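Long-range contact in capsid protein (Penaeus vannamei nodavirus, PDB 5YKZ), which forms the viral capsid, here represented by its protruding domain, which probably builds the dimeric spikes on the particle surface: residues Q48-L59 with V99-T110. Numbering follows the deposited sequence.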
ATOM      1  N   GLN B  48       7.993  10.399   5.373  1.00 13.29           N
ATOM      2  CA  GLN B  48       7.246  11.677   5.471  1.00 12.71           C
ATOM      3  C   GLN B  48       7.119  12.136   6.830  1.00 13.51           C
ATOM      4  O   GLN B  48       6.878  11.369   7.757  1.00 14.39           O
ATOM      5  CB  GLN B  48       5.853  11.528   4.795  1.00 14.00           C
ATOM      6  CG  GLN B  48       5.942  11.249   3.333  1.00 13.31           C
ATOM      7  CD  GLN B  48       6.627  12.321   2.586  1.00 13.65           C
ATOM      8  OE1 GLN B  48       6.147  13.472   2.647  1.00 14.29           O
ATOM      9  NE2 GLN B  48       7.629  12.005   1.897  1.00 14.61           N
ATOM     10  N   ASN B  49       7.216  13.471   7.026  1.00 13.52           N
ATOM     11  CA  ASN B  49       6.901  14.098   8.284  1.00 13.35           C
ATOM     12  C   ASN B  49       5.580  14.788   8.191  1.00 13.20           C
ATOM     13  O   ASN B  49       5.504  15.942   7.745  1.00 14.83           O
ATOM     14  CB  ASN B  49       7.977  15.082   8.711  1.00 14.85           C
ATOM     15  CG  ASN B  49       7.631  15.720   9.981  1.00 15.38           C
ATOM     16  OD1 ASN B  49       6.714  15.381  10.671  1.00 16.42           O
ATOM     17  ND2 ASN B  49       8.508  16.672  10.396  1.00 20.66           N
ATOM     18  N   PHE B  50       4.504  14.077   8.541  1.00 13.57           N
ATOM     19  CA  PHE B  50       3.145  14.624   8.481  1.00 14.64           C
ATOM     20  C   PHE B  50       2.883  15.561   9.615  1.00 14.50           C
ATOM     21  O   PHE B  50       1.771  16.108   9.624  1.00 16.45           O
ATOM     22  CB  PHE B  50       2.109  13.461   8.473  1.00 13.77           C
ATOM     23  CG  PHE B  50       2.204  12.561   7.295  1.00 13.58           C
ATOM     24  CD1 PHE B  50       1.722  12.968   6.033  1.00 14.44           C
ATOM     25  CD2 PHE B  50       2.719  11.285   7.358  1.00 12.88           C
ATOM     26  CE1 PHE B  50       1.760  12.138   4.981  1.00 13.86           C
ATOM     27  CE2 PHE B  50       2.760  10.439   6.296  1.00 14.15           C
ATOM     28  CZ  PHE B  50       2.284  10.888   5.078  1.00 13.68           C
ATOM     29  N   GLN B  51       3.815  15.778  10.520  1.00 15.92           N
ATOM     30  CA  GLN B  51       3.667  16.657  11.707  1.00 16.83           C
ATOM     31  C   GLN B  51       4.562  17.826  11.564  1.00 18.57           C
ATOM     32  O   GLN B  51       4.812  18.513  12.613  1.00 19.63           O
ATOM     33  CB  GLN B  51       3.957  15.863  12.963  1.00 21.58           C
ATOM     34  CG  GLN B  51       2.903  14.783  13.132  1.00 25.39           C
ATOM     35  CD  GLN B  51       3.009  13.960  14.428  1.00 31.95           C
ATOM     36  OE1 GLN B  51       3.811  14.244  15.303  1.00 32.57           O
ATOM     37  NE2 GLN B  51       2.260  12.884  14.481  1.00 34.81           N
ATOM     38  N   SER B  52       4.954  18.225  10.404  1.00 17.12           N
ATOM     39  CA  SER B  52       5.803  19.408  10.162  1.00 18.54           C
ATOM     40  C   SER B  52       4.995  20.668  10.434  1.00 18.12           C
ATOM     41  O   SER B  52       5.623  21.747  10.565  1.00 21.42           O
ATOM     42  CB  SER B  52       6.357  19.398   8.751  1.00 19.08           C
ATOM     43  OG  SER B  52       5.382  19.081   7.787  1.00 17.85           O
ATOM     44  N   GLU B  53       3.669  20.612  10.505  1.00 18.46           N
ATOM     45  CA  GLU B  53       2.782  21.771  10.847  1.00 18.87           C
ATOM     46  C   GLU B  53       1.495  21.153  11.324  1.00 18.25           C
ATOM     47  O   GLU B  53       1.299  19.897  11.245  1.00 16.72           O
ATOM     48  CB  GLU B  53       2.597  22.686   9.629  1.00 20.11           C
ATOM     49  CG  GLU B  53       1.868  22.072   8.428  1.00 18.64           C
ATOM     50  CD  GLU B  53       2.686  20.992   7.751  1.00 18.34           C
ATOM     51  OE1 GLU B  53       3.812  21.222   7.280  1.00 20.21           O
ATOM     52  OE2 GLU B  53       2.170  19.840   7.652  1.00 17.57           O
ATOM     53  N   ALA B  54       0.604  21.964  11.911  1.00 17.79           N
ATOM     54  CA  ALA B  54      -0.622  21.474  12.422  1.00 17.62           C
ATOM     55  C   ALA B  54      -1.514  20.951  11.333  1.00 16.60           C
ATOM     56  O   ALA B  54      -1.425  21.331  10.224  1.00 18.33           O
ATOM     57  CB  ALA B  54      -1.327  22.569  13.253  1.00 18.99           C
ATOM     58  N   GLY B  55      -2.430  20.131  11.806  1.00 17.93           N
ATOM     59  CA  GLY B  55      -3.486  19.567  10.978  1.00 17.48           C
ATOM     60  C   GLY B  55      -3.110  18.216  10.409  1.00 14.65           C
ATOM     61  O   GLY B  55      -1.968  17.782  10.449  1.00 17.95           O
ATOM     62  N   ILE B  56      -4.123  17.525   9.940  1.00 14.35           N
ATOM     63  CA  ILE B  56      -4.018  16.128   9.528  1.00 13.81           C
ATOM     64  C   ILE B  56      -3.937  16.056   7.978  1.00 13.79           C
ATOM     65  O   ILE B  56      -4.815  16.577   7.298  1.00 13.53           O
ATOM     66  CB  ILE B  56      -5.153  15.349  10.038  1.00 14.95           C
ATOM     67  CG1 ILE B  56      -5.349  15.472  11.601  1.00 16.94           C
ATOM     68  CG2 ILE B  56      -4.978  13.849   9.687  1.00 14.65           C
ATOM     69  CD1 ILE B  56      -6.675  14.887  12.096  1.00 20.06           C
ATOM     70  N   TYR B  57      -2.969  15.299   7.474  1.00 12.30           N
ATOM     71  CA  TYR B  57      -2.899  14.913   6.058  1.00 12.45           C
ATOM     72  C   TYR B  57      -3.987  13.873   5.834  1.00 12.48           C
ATOM     73  O   TYR B  57      -3.910  12.762   6.409  1.00 12.66           O
ATOM     74  CB  TYR B  57      -1.541  14.344   5.727  1.00 12.67           C
ATOM     75  CG  TYR B  57      -1.379  14.003   4.263  1.00 12.65           C
ATOM     76  CD1 TYR B  57      -1.822  12.840   3.742  1.00 12.27           C
ATOM     77  CD2 TYR B  57      -0.773  14.882   3.401  1.00 12.61           C
ATOM     78  CE1 TYR B  57      -1.729  12.558   2.387  1.00 12.87           C
ATOM     79  CE2 TYR B  57      -0.605  14.619   2.067  1.00 12.82           C
ATOM     80  CZ  TYR B  57      -1.138  13.441   1.556  1.00 12.14           C
ATOM     81  OH  TYR B  57      -1.040  13.141   0.203  1.00 12.96           O
ATOM     82  N   ILE B  58      -5.008  14.182   5.011  1.00 12.33           N
ATOM     83  CA  ILE B  58      -6.066  13.287   4.639  1.00 12.41           C
ATOM     84  C   ILE B  58      -6.312  13.396   3.169  1.00 12.07           C
ATOM     85  O   ILE B  58      -6.791  14.455   2.691  1.00 13.07           O
ATOM     86  CB  ILE B  58      -7.386  13.614   5.398  1.00 13.23           C
ATOM     87  CG1 ILE B  58      -7.183  13.645   6.937  1.00 14.02           C
ATOM     88  CG2 ILE B  58      -8.429  12.558   5.057  1.00 14.93           C
ATOM     89  CD1 ILE B  58      -8.417  13.983   7.759  1.00 16.37           C
ATOM     90  N   LEU B  59      -5.999  12.339   2.451  1.00 12.39           N
ATOM     91  CA  LEU B  59      -6.176  12.276   1.009  1.00 12.04           C
ATOM     92  C   LEU B  59      -7.170  11.209   0.690  1.00 12.06           C
ATOM     93  O   LEU B  59      -7.075  10.067   1.278  1.00 13.43           O
ATOM     94  CB  LEU B  59      -4.831  12.018   0.337  1.00 13.74           C
ATOM     95  CG  LEU B  59      -4.874  11.861  -1.194  1.00 14.83           C
ATOM     96  CD1 LEU B  59      -3.627  12.359  -1.833  1.00 16.05           C
ATOM     97  CD2 LEU B  59      -5.051  10.374  -1.569  1.00 17.20           C
ATOM     98  N   VAL B  99      -8.865  13.556  -6.803  1.00 12.66           N
ATOM     99  CA  VAL B  99      -8.030  13.532  -5.586  1.00 13.70           C
ATOM    100  C   VAL B  99      -8.392  14.706  -4.747  1.00 13.07           C
ATOM    101  O   VAL B  99      -8.505  15.845  -5.238  1.00 14.87           O
ATOM    102  CB  VAL B  99      -6.560  13.628  -5.975  1.00 13.75           C
ATOM    103  CG1 VAL B  99      -5.730  13.580  -4.688  1.00 14.87           C
ATOM    104  CG2 VAL B  99      -6.107  12.517  -6.902  1.00 14.31           C
ATOM    105  N   VAL B 100      -8.644  14.484  -3.477  1.00 13.27           N
ATOM    106  CA  VAL B 100      -9.039  15.529  -2.573  1.00 13.90           C
ATOM    107  C   VAL B 100      -8.248  15.464  -1.296  1.00 13.04           C
ATOM    108  O   VAL B 100      -8.024  14.355  -0.730  1.00 13.75           O
ATOM    109  CB  VAL B 100     -10.545  15.509  -2.281  1.00 15.64           C
ATOM    110  CG1 VAL B 100     -10.976  14.252  -1.701  1.00 16.79           C
ATOM    111  CG2 VAL B 100     -10.995  16.746  -1.458  1.00 18.83           C
ATOM    112  N   LEU B 101      -7.743  16.604  -0.866  1.00 13.23           N
ATOM    113  CA  LEU B 101      -6.949  16.760   0.357  1.00 14.33           C
ATOM    114  C   LEU B 101      -7.777  17.594   1.324  1.00 13.49           C
ATOM    115  O   LEU B 101      -8.181  18.719   0.965  1.00 14.92           O
ATOM    116  CB  LEU B 101      -5.697  17.461   0.051  1.00 17.16           C
ATOM    117  CG  LEU B 101      -4.483  17.441   0.881  1.00 20.96           C
ATOM    118  CD1 LEU B 101      -4.039  16.051   1.302  1.00 18.35           C
ATOM    119  CD2 LEU B 101      -3.296  18.161   0.215  1.00 20.03           C
ATOM    120  N   THR B 102      -8.023  17.122   2.512  1.00 13.94           N
ATOM    121  CA  THR B 102      -8.939  17.836   3.443  1.00 14.14           C
ATOM    122  C   THR B 102      -8.321  19.126   3.898  1.00 13.85           C
ATOM    123  O   THR B 102      -9.105  20.150   4.018  1.00 15.57           O
ATOM    124  CB  THR B 102      -9.286  16.922   4.596  1.00 14.92           C
ATOM    125  OG1 THR B 102      -9.897  15.735   4.079  1.00 16.99           O
ATOM    126  CG2 THR B 102     -10.208  17.547   5.647  1.00 15.59           C
ATOM    127  N   THR B 103      -7.063  19.197   4.187  1.00 14.08           N
ATOM    128  CA  THR B 103      -6.364  20.370   4.543  1.00 14.46           C
ATOM    129  C   THR B 103      -5.265  20.539   3.541  1.00 14.13           C
ATOM    130  O   THR B 103      -4.271  19.744   3.550  1.00 14.43           O
ATOM    131  CB  THR B 103      -5.882  20.318   5.978  1.00 14.93           C
ATOM    132  OG1 THR B 103      -6.980  20.168   6.845  1.00 16.29           O
ATOM    133  CG2 THR B 103      -5.154  21.593   6.407  1.00 17.10           C
ATOM    134  N   ALA B 104      -5.333  21.507   2.642  1.00 14.65           N
ATOM    135  CA  ALA B 104      -4.386  21.626   1.553  1.00 14.01           C
ATOM    136  C   ALA B 104      -3.025  22.074   1.953  1.00 15.35           C
ATOM    137  O   ALA B 104      -2.061  21.867   1.172  1.00 15.87           O
ATOM    138  CB  ALA B 104      -4.954  22.521   0.455  1.00 15.55           C
ATOM    139  N   SER B 105      -2.845  22.659   3.124  1.00 15.55           N
ATOM    140  CA  SER B 105      -1.562  23.065   3.600  1.00 17.01           C
ATOM    141  C   SER B 105      -0.654  21.914   4.021  1.00 15.42           C
ATOM    142  O   SER B 105       0.484  22.120   4.366  1.00 17.16           O
ATOM    143  CB  SER B 105      -1.724  24.081   4.739  1.00 19.28           C
ATOM    144  OG  SER B 105      -2.547  23.623   5.717  1.00 20.17           O
ATOM    145  N   LYS B 106      -1.189  20.674   3.969  1.00 14.56           N
ATOM    146  CA  LYS B 106      -0.404  19.478   4.236  1.00 13.61           C
ATOM    147  C   LYS B 106       0.244  19.092   2.922  1.00 13.82           C
ATOM    148  O   LYS B 106      -0.388  18.436   2.085  1.00 15.08           O
ATOM    149  CB  LYS B 106      -1.288  18.372   4.812  1.00 13.78           C
ATOM    150  CG  LYS B 106      -2.079  18.760   6.035  1.00 13.93           C
ATOM    151  CD  LYS B 106      -1.218  19.178   7.215  1.00 15.35           C
ATOM    152  CE  LYS B 106      -0.366  18.042   7.721  1.00 14.20           C
ATOM    153  NZ  LYS B 106       0.348  18.438   8.951  1.00 15.26           N
ATOM    154  N   LYS B 107       1.470  19.550   2.725  1.00 14.15           N
ATOM    155  CA  LYS B 107       2.149  19.445   1.439  1.00 15.59           C
ATOM    156  C   LYS B 107       3.060  18.230   1.333  1.00 14.87           C
ATOM    157  O   LYS B 107       3.945  18.164   0.454  1.00 16.28           O
ATOM    158  CB  LYS B 107       2.990  20.726   1.143  1.00 18.29           C
ATOM    159  CG  LYS B 107       2.267  22.043   1.190  1.00 18.90           C
ATOM    160  CD  LYS B 107       1.149  21.970   0.197  1.00 19.66           C
ATOM    161  CE  LYS B 107       0.520  23.416  -0.039  1.00 21.88           C
ATOM    162  NZ  LYS B 107      -0.706  23.354  -0.825  1.00 22.63           N
ATOM    163  N   GLN B 108       2.861  17.262   2.246  1.00 13.82           N
ATOM    164  CA  GLN B 108       3.652  16.031   2.245  1.00 13.13           C
ATOM    165  C   GLN B 108       3.407  15.301   0.917  1.00 13.50           C
ATOM    166  O   GLN B 108       2.451  15.529   0.208  1.00 13.97           O
ATOM    167  CB  GLN B 108       3.243  15.139   3.426  1.00 13.83           C
ATOM    168  CG  GLN B 108       3.690  15.710   4.758  1.00 13.73           C
ATOM    169  CD  GLN B 108       2.818  16.819   5.337  1.00 14.03           C
ATOM    170  OE1 GLN B 108       1.740  17.067   4.839  1.00 13.90           O
ATOM    171  NE2 GLN B 108       3.348  17.507   6.362  1.00 14.97           N
ATOM    172  N   THR B 109       4.305  14.358   0.610  1.00 12.67           N
ATOM    173  CA  THR B 109       4.277  13.600  -0.624  1.00 13.59           C
ATOM    174  C   THR B 109       3.858  12.185  -0.358  1.00 12.82           C
ATOM    175  O   THR B 109       4.508  11.453   0.423  1.00 13.18           O
ATOM    176  CB  THR B 109       5.642  13.601  -1.296  1.00 13.52           C
ATOM    177  OG1 THR B 109       6.031  14.961  -1.618  1.00 15.45           O
ATOM    178  CG2 THR B 109       5.607  12.857  -2.613  1.00 15.54           C
ATOM    179  N   THR B 110       2.773  11.788  -1.005  1.00 12.15           N
ATOM    180  CA  THR B 110       2.325  10.383  -0.979  1.00 12.52           C
ATOM    181  C   THR B 110       2.084   9.998  -2.428  1.00 11.79           C
ATOM    182  O   THR B 110       2.131  10.824  -3.337  1.00 12.16           O
ATOM    183  CB  THR B 110       1.114  10.168  -0.113  1.00 12.61           C
ATOM    184  OG1 THR B 110      -0.041  10.719  -0.719  1.00 13.02           O
ATOM    185  CG2 THR B 110       1.311  10.720   1.289  1.00 13.72           C
TER
HETATM  186  O   HOH W   1       3.613  20.569   4.512  1.00 20.41           O
HETATM  187  O   HOH W   2      -1.504  23.516   8.399  1.00 25.42           O
HETATM  188  O   HOH W   3      -5.009  17.158   4.540  1.00 13.04           O
HETATM  189  O   HOH W   4      -7.340  17.555   7.297  1.00 16.55           O
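Lys106 reaches into the loop 49-57, where its NZ donates to Phe50 O, to Gly55 O and, in a salt bridge, to Glu53 OE2 at 2.6 Å. Bends at chi2 and chi3 (-61° and -64°) curl the lysine chain past Tyr57 and the Ile56 carbonyl toward these oxygens. Glu53 OE2 has a second donor. Lys106 NZ meets it on the anti side, slightly off the carboxylate plane, while Gln108 NE2 takes the syn lone pair at 2.9 Å in a nearly straight bond (170°). The same amide nitrogen donates to Asn49 O at 3.0 Å, so two bonds fix the rotation of the amide. Gln108 OE1 is buried and has no hydrogen-bond partner; it lies 3.6 Å from Tyr57 CD2.

The Tyr57 ring stands between Phe50 CE1 over one face and Leu101 CD1 over the other, the latter a CH-pi contact at 4.0 Å from the ring centroid. Its OH shares a hydrogen bond with Thr110 OG1 (2.8 Å). Nearby, Gln48 OE1 accepts from Thr109 N, which comes from above the carbonyl plane.

Beyond the loops, Leu59 and Leu101 form an antiparallel non-hydrogen-bonded pair, where strands 58-63 and 95-101 adjoin. Thr102 N donates to Ile58 O at 2.9 Å just past it. One water links Ile56 O, Ile58 N and Thr103 N. Another joins Glu53 OE1 to Lys107 N. Gln48 also pairs with a strand of the second subunit, so the loop begins at the dimer interface.

The contact thus ties two connecting loops together at one end of the antiparallel sheet. With the Lys106 charge surrounded by carbonyls and a carboxylate, the ammonium form is probably favoured, and the loop 49-57 is held around it.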